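Local coordinates for protein 83aa long hypothetical transcriptional regulator asnC (Sulfolobus tokodaii, PDB 2ZBC) that probably binds amino acids as a stand-alone RAM module of the Lrp/AsnC family, carries isoleucine at its subunit interfaces, and may serve in transcriptional regulation, at residues A[5-10]-A[70-75]; A[9-14]-A[63-68]. All coordinates share one frame; numbering follows the deposited sequence.

Contact 1. Residues A[5-10]-A[70-75]; sequences IVLINT and LTMIIV. With ILE (isoleucine), chain I.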
loop_
_atom_site.group_PDB
_atom_site.type_symbol
_atom_site.label_atom_id
_atom_site.label_comp_id
_atom_site.label_asym_id
_atom_site.label_seq_id
_atom_site.Cartn_x
_atom_site.Cartn_y
_atom_site.Cartn_z
ATOM N N ILE A 5 -15.772 10.651 -4.456
ATOM C CA ILE A 5 -14.926 10.284 -5.560
ATOM C C ILE A 5 -14.547 8.846 -5.371
ATOM O O ILE A 5 -14.080 8.496 -4.273
ATOM C CB ILE A 5 -13.711 11.145 -5.534
ATOM C CG1 ILE A 5 -14.023 12.615 -5.723
ATOM C CG2 ILE A 5 -12.677 10.709 -6.627
ATOM C CD1 ILE A 5 -14.490 12.953 -7.006
ATOM N N VAL A 6 -14.784 7.995 -6.398
ATOM C CA VAL A 6 -14.534 6.580 -6.299
ATOM C C VAL A 6 -13.393 6.197 -7.235
ATOM O O VAL A 6 -13.434 6.505 -8.421
ATOM C CB VAL A 6 -15.782 5.760 -6.660
ATOM C CG1 VAL A 6 -15.543 4.306 -6.447
ATOM C CG2 VAL A 6 -16.996 6.206 -5.790
ATOM N N LEU A 7 -12.380 5.560 -6.681
ATOM C CA LEU A 7 -11.235 5.086 -7.456
ATOM C C LEU A 7 -11.494 3.595 -7.800
ATOM O O LEU A 7 -11.728 2.758 -6.903
ATOM C CB LEU A 7 -9.935 5.227 -6.662
ATOM C CG LEU A 7 -9.694 6.644 -6.094
ATOM C CD1 LEU A 7 -8.537 6.699 -5.163
ATOM C CD2 LEU A 7 -9.538 7.608 -7.258
ATOM N N ILE A 8 -11.501 3.265 -9.077
ATOM C CA ILE A 8 -11.903 1.915 -9.485
ATOM C C ILE A 8 -10.688 1.215 -10.059
ATOM O O ILE A 8 -9.960 1.821 -10.837
ATOM C CB ILE A 8 -12.992 2.030 -10.524
ATOM C CG1 ILE A 8 -14.251 2.693 -9.924
ATOM C CG2 ILE A 8 -13.413 0.675 -10.997
ATOM C CD1 ILE A 8 -15.281 2.973 -10.980
ATOM N N ASN A 9 -10.501 -0.063 -9.727
ATOM C CA ASN A 9 -9.556 -0.923 -10.428
ATOM C C ASN A 9 -10.386 -1.917 -11.136
ATOM O O ASN A 9 -11.322 -2.505 -10.540
ATOM C CB ASN A 9 -8.542 -1.657 -9.516
ATOM C CG ASN A 9 -7.363 -0.744 -9.119
ATOM O OD1 ASN A 9 -6.230 -0.758 -9.725
ATOM N ND2 ASN A 9 -7.606 0.029 -8.086
ATOM N N THR A 10 -10.012 -2.190 -12.386
ATOM C CA THR A 10 -10.741 -3.186 -13.197
ATOM C C THR A 10 -9.887 -4.453 -13.362
ATOM O O THR A 10 -8.715 -4.439 -13.037
ATOM C CB THR A 10 -11.051 -2.655 -14.601
ATOM O OG1 THR A 10 -9.851 -2.378 -15.335
ATOM C CG2 THR A 10 -11.770 -1.327 -14.529
ATOM N N LEU A 70 -12.426 2.139 -4.204
ATOM C CA LEU A 70 -12.068 2.863 -3.014
ATOM C C LEU A 70 -12.864 4.181 -3.057
ATOM O O LEU A 70 -12.567 5.031 -3.906
ATOM C CB LEU A 70 -10.575 3.137 -3.065
ATOM C CG LEU A 70 -9.854 3.602 -1.811
ATOM C CD1 LEU A 70 -8.365 3.551 -1.959
ATOM C CD2 LEU A 70 -10.248 4.933 -1.399
ATOM N N THR A 71 -13.819 4.336 -2.178
ATOM C CA THR A 71 -14.745 5.517 -2.167
ATOM C C THR A 71 -14.243 6.497 -1.149
ATOM O O THR A 71 -14.033 6.145 -0.013
ATOM C CB THR A 71 -16.203 5.056 -1.815
ATOM O OG1 THR A 71 -16.671 4.149 -2.822
ATOM C CG2 THR A 71 -17.249 6.273 -1.768
HETATM N N MSE A 72 -14.023 7.722 -1.594
HETATM C CA MSE A 72 -13.536 8.764 -0.780
HETATM C C MSE A 72 -14.754 9.700 -0.589
HETATM O O MSE A 72 -15.154 10.385 -1.517
HETATM C CB MSE A 72 -12.415 9.484 -1.534
HETATM C CG MSE A 72 -11.163 8.512 -1.722
HETATM SE SE MSE A 72 -9.706 9.562 -2.497
HETATM C CE MSE A 72 -10.399 9.666 -4.249
ATOM N N ILE A 73 -15.329 9.667 0.586
ATOM C CA ILE A 73 -16.420 10.572 0.931
ATOM C C ILE A 73 -15.854 11.964 0.989
ATOM O O ILE A 73 -14.819 12.199 1.599
ATOM C CB ILE A 73 -17.077 10.171 2.314
ATOM C CG1 ILE A 73 -17.573 8.719 2.282
ATOM C CG2 ILE A 73 -18.202 11.157 2.628
ATOM C CD1 ILE A 73 -18.649 8.524 1.321
ATOM N N ILE A 74 -16.514 12.913 0.311
ATOM C CA ILE A 74 -16.138 14.296 0.276
ATOM C C ILE A 74 -16.685 15.022 1.507
ATOM O O ILE A 74 -17.836 14.798 1.921
ATOM C CB ILE A 74 -16.677 14.962 -1.026
ATOM C CG1 ILE A 74 -15.804 14.534 -2.207
ATOM C CG2 ILE A 74 -16.603 16.491 -1.016
ATOM C CD1 ILE A 74 -16.501 14.733 -3.538
ATOM N N VAL A 75 -15.852 15.881 2.074
ATOM C CA VAL A 75 -16.204 16.648 3.283
ATOM C C VAL A 75 -17.103 17.855 2.886
ATOM O O VAL A 75 -16.703 18.719 2.062
ATOM C CB VAL A 75 -14.961 17.230 4.050
ATOM C CG1 VAL A 75 -15.441 18.136 5.205
ATOM C CG2 VAL A 75 -14.103 16.056 4.653
HETATM N N ILE I . -15.114 -0.066 0.784
HETATM C CA ILE I . -15.747 -0.004 -0.569
HETATM C C ILE I . -15.569 1.371 -1.247
HETATM O O ILE I . -15.043 2.270 -0.531
HETATM C CB ILE I . -17.230 -0.311 -0.470
HETATM C CG1 ILE I . -18.007 0.833 0.173
HETATM C CG2 ILE I . -17.425 -1.497 0.429
HETATM C CD1 ILE I . -19.451 0.502 0.322
HETATM O OXT ILE I . -15.942 1.520 -2.465
#
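Leu7 and Leu70 face each other through flat peptide groups that bond reciprocally, Leu70 N to Leu7 O at 2.9 Å and Leu7 N to Leu70 O at 2.8 Å. The other flat group, the carboxylate of the bound isoleucine, is gripped at both oxygens by Thr71, whose N gives to O at 2.9 Å and whose OG1 gives to OXT at 2.8 Å. With OG1 set beside the backbone N (chi1 -62°), both donors serve one carboxylate. Thr69 OG1 and, from the third subunit, Gly36 N, Asp39 OD1 and Val34 O also bond the ligand, which therefore sits between subunits. Ile5 and Met72 repeat the reciprocal exchange, so strands 5-10 and 70-75 run antiparallel, with Val6 and Thr71 as the non-hydrogen-bonded pair between. On the face opposite the Val6 and Thr71 side chains, Met72, a selenomethionine bent at chi3 (-75°), presses CE tightly on Ile5 CG2 (3.5 Å) and lays it on Leu7 CG (3.6 Å). An alanine in place of Leu7 would probably open a gap beside that methyl, leaving Ile5 to hold it alone within this strand pair, and lose the packing on Leu7 of the second subunit. Strand 40-45 flanks strand 5-10, and helix 49-60 covers the Thr71 face.

Contact 2. Residues A[9-14]-A[63-68]; sequences NTDAGG and LPKVRS
A classic beta bulge interrupts the antiparallel pairing where strand 3-10 ends and strand 66-75 begins: Arg67 and Ser68 both face Asn9. The evidence is a shared acceptor, since Asn9 O takes Arg67 N at 2.9 Å, in its carbonyl plane, and Ser68 N at 3.1 Å. The helix-like backbone of Arg67 (phi -98°, psi -51°) fits the first position of such a bulge. Beyond it the register has moved by one, and Asp11 N reaches Lys65 O at 2.9 Å.

Two type II turns flank the bulge, Asp11 to Gly14 and Leu63 to Val66. In the first, Asp11 O accepts Gly14 N (3.0 Å) and Thr10 OG1 (2.9 Å) from opposite faces of its carbonyl plane, so the hydroxyl of Thr10 ties the strand end to the turn. Lys65 runs out extended beyond CG and passes CD over Gly14 CA at 3.9 Å, where a beta carbon on Gly14 would clash with the lysine chain as it is placed here; its NZ goes on to a salt bridge with Glu17 of helix 15-22. The Arg67 chain, extended to CD and bent only at chi3, reaches across to segment 9-14, bringing Arg67 CZ 3.8 Å from Thr10 O, which sits over one face of the guanidinium. Asp11 OD1 makes a long salt bridge to Arg67 NE (4.0 Å), the carboxylate and guanidinium planes being 45° apart, while Arg67 NH1 bonds Arg67 O of the fifth subunit.

The distance and tilt of the Asp11–Arg67 pair suggest a diffuse charge attraction, so the backbone bonds probably fix the geometry here. Both cationic side chains find their strongest polar partners outside the two segments, Lys65 in Glu17 of its own chain and Arg67 in a carbonyl of the fifth subunit.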
loop_
_atom_site.group_PDB
_atom_site.type_symbol
_atom_site.label_atom_id
_atom_site.label_comp_id
_atom_site.label_asym_id
_atom_site.label_seq_id
_atom_site.Cartn_x
_atom_site.Cartn_y
_atom_site.Cartn_z
ATOM N N ASN A 9 -10.501 -0.063 -9.727
ATOM C CA ASN A 9 -9.556 -0.923 -10.428
ATOM C C ASN A 9 -10.386 -1.917 -11.136
ATOM O O ASN A 9 -11.322 -2.505 -10.540
ATOM C CB ASN A 9 -8.542 -1.657 -9.516
ATOM C CG ASN A 9 -7.363 -0.744 -9.119
ATOM O OD1 ASN A 9 -6.230 -0.758 -9.725
ATOM N ND2 ASN A 9 -7.606 0.029 -8.086
ATOM N N THR A 10 -10.012 -2.190 -12.386
ATOM C CA THR A 10 -10.741 -3.186 -13.197
ATOM C C THR A 10 -9.887 -4.453 -13.362
ATOM O O THR A 10 -8.715 -4.439 -13.037
ATOM C CB THR A 10 -11.051 -2.655 -14.601
ATOM O OG1 THR A 10 -9.851 -2.378 -15.335
ATOM C CG2 THR A 10 -11.770 -1.327 -14.529
ATOM N N ASP A 11 -10.511 -5.543 -13.846
ATOM C CA ASP A 11 -9.762 -6.685 -14.370
ATOM C C ASP A 11 -8.811 -6.138 -15.429
ATOM O O ASP A 11 -9.082 -5.084 -16.090
ATOM C CB ASP A 11 -10.671 -7.711 -15.011
ATOM C CG ASP A 11 -11.501 -8.437 -14.002
ATOM O OD1 ASP A 11 -11.194 -8.390 -12.781
ATOM O OD2 ASP A 11 -12.475 -9.087 -14.394
ATOM N N ALA A 12 -7.662 -6.794 -15.577
ATOM C CA ALA A 12 -6.665 -6.250 -16.506
ATOM C C ALA A 12 -7.353 -6.230 -17.913
ATOM O O ALA A 12 -7.968 -7.223 -18.353
ATOM C CB ALA A 12 -5.340 -7.061 -16.442
ATOM N N GLY A 13 -7.310 -5.075 -18.553
ATOM C CA GLY A 13 -7.819 -4.879 -19.873
ATOM C C GLY A 13 -9.296 -4.495 -19.929
ATOM O O GLY A 13 -9.766 -4.264 -20.999
ATOM N N GLY A 14 -10.032 -4.445 -18.829
ATOM C CA GLY A 14 -11.464 -4.134 -18.914
ATOM C C GLY A 14 -11.843 -2.672 -18.699
ATOM O O GLY A 14 -13.066 -2.315 -18.644
ATOM N N LEU A 63 -20.595 -4.252 -11.583
ATOM C CA LEU A 63 -20.401 -4.155 -13.022
ATOM C C LEU A 63 -19.368 -5.178 -13.466
ATOM O O LEU A 63 -18.337 -5.351 -12.787
ATOM C CB LEU A 63 -19.883 -2.780 -13.418
ATOM C CG LEU A 63 -20.815 -1.555 -13.213
ATOM C CD1 LEU A 63 -20.088 -0.343 -13.640
ATOM C CD2 LEU A 63 -22.200 -1.698 -13.905
ATOM N N PRO A 64 -19.597 -5.825 -14.601
ATOM C CA PRO A 64 -18.551 -6.683 -15.211
ATOM C C PRO A 64 -17.240 -5.983 -15.302
ATOM O O PRO A 64 -17.120 -4.853 -15.763
ATOM C CB PRO A 64 -19.085 -6.950 -16.614
ATOM C CG PRO A 64 -20.635 -6.877 -16.425
ATOM C CD PRO A 64 -20.775 -5.708 -15.461
ATOM N N LYS A 65 -16.261 -6.671 -14.753
ATOM C CA LYS A 65 -14.841 -6.355 -14.851
ATOM C C LYS A 65 -14.453 -5.330 -13.836
ATOM O O LYS A 65 -13.299 -4.945 -13.814
ATOM C CB LYS A 65 -14.438 -5.971 -16.290
ATOM C CG LYS A 65 -14.881 -7.072 -17.318
ATOM C CD LYS A 65 -14.078 -7.046 -18.643
ATOM C CE LYS A 65 -14.407 -8.236 -19.541
ATOM N NZ LYS A 65 -14.015 -7.946 -20.964
ATOM N N VAL A 66 -15.350 -4.907 -12.931
ATOM C CA VAL A 66 -14.852 -4.141 -11.796
ATOM C C VAL A 66 -14.238 -5.117 -10.771
ATOM O O VAL A 66 -14.857 -6.047 -10.280
ATOM C CB VAL A 66 -15.985 -3.203 -11.191
ATOM C CG1 VAL A 66 -15.629 -2.699 -9.902
ATOM C CG2 VAL A 66 -16.268 -2.132 -12.131
ATOM N N ARG A 67 -13.032 -4.821 -10.371
ATOM C CA ARG A 67 -12.356 -5.617 -9.386
ATOM C C ARG A 67 -12.433 -5.056 -7.949
ATOM O O ARG A 67 -12.750 -5.777 -6.932
ATOM C CB ARG A 67 -10.890 -5.714 -9.788
ATOM C CG ARG A 67 -10.048 -6.463 -8.806
ATOM C CD ARG A 67 -8.543 -6.403 -9.184
ATOM N NE ARG A 67 -8.299 -7.250 -10.343
ATOM C CZ ARG A 67 -7.143 -7.287 -11.037
ATOM N NH1 ARG A 67 -6.142 -6.450 -10.718
ATOM N NH2 ARG A 67 -7.047 -8.123 -12.076
ATOM N N SER A 68 -12.076 -3.798 -7.850
ATOM C CA SER A 68 -12.117 -3.110 -6.563
ATOM C C SER A 68 -12.529 -1.664 -6.731
ATOM O O SER A 68 -12.444 -1.065 -7.830
ATOM C CB SER A 68 -10.752 -3.277 -5.903
ATOM O OG SER A 68 -9.770 -2.553 -6.526
#

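Contacts 1 and 2 are successive parts of one pairing between strands 3-10 and 66-75, and they share Asn9 and Thr10. Their centres lie 15 Å apart, and they meet where Ile8 CG2 packs 3.7 Å from Ser68 O. Contact 1 is wholly buried near the middle of the chain: regular strand pairing with hydrocarbon packed on the Ile5-Leu7-Met72 face and a ligand carboxylate held at the outer edge of 70-75. Contact 2, at the sheet's end, is only partly buried; its register is broken, loops take over, and charged side chains lie around the backbone bonds. Both touch the third subunit, 70-75 around the bound isoleucine and 63-68 through Arg67 and Ser68.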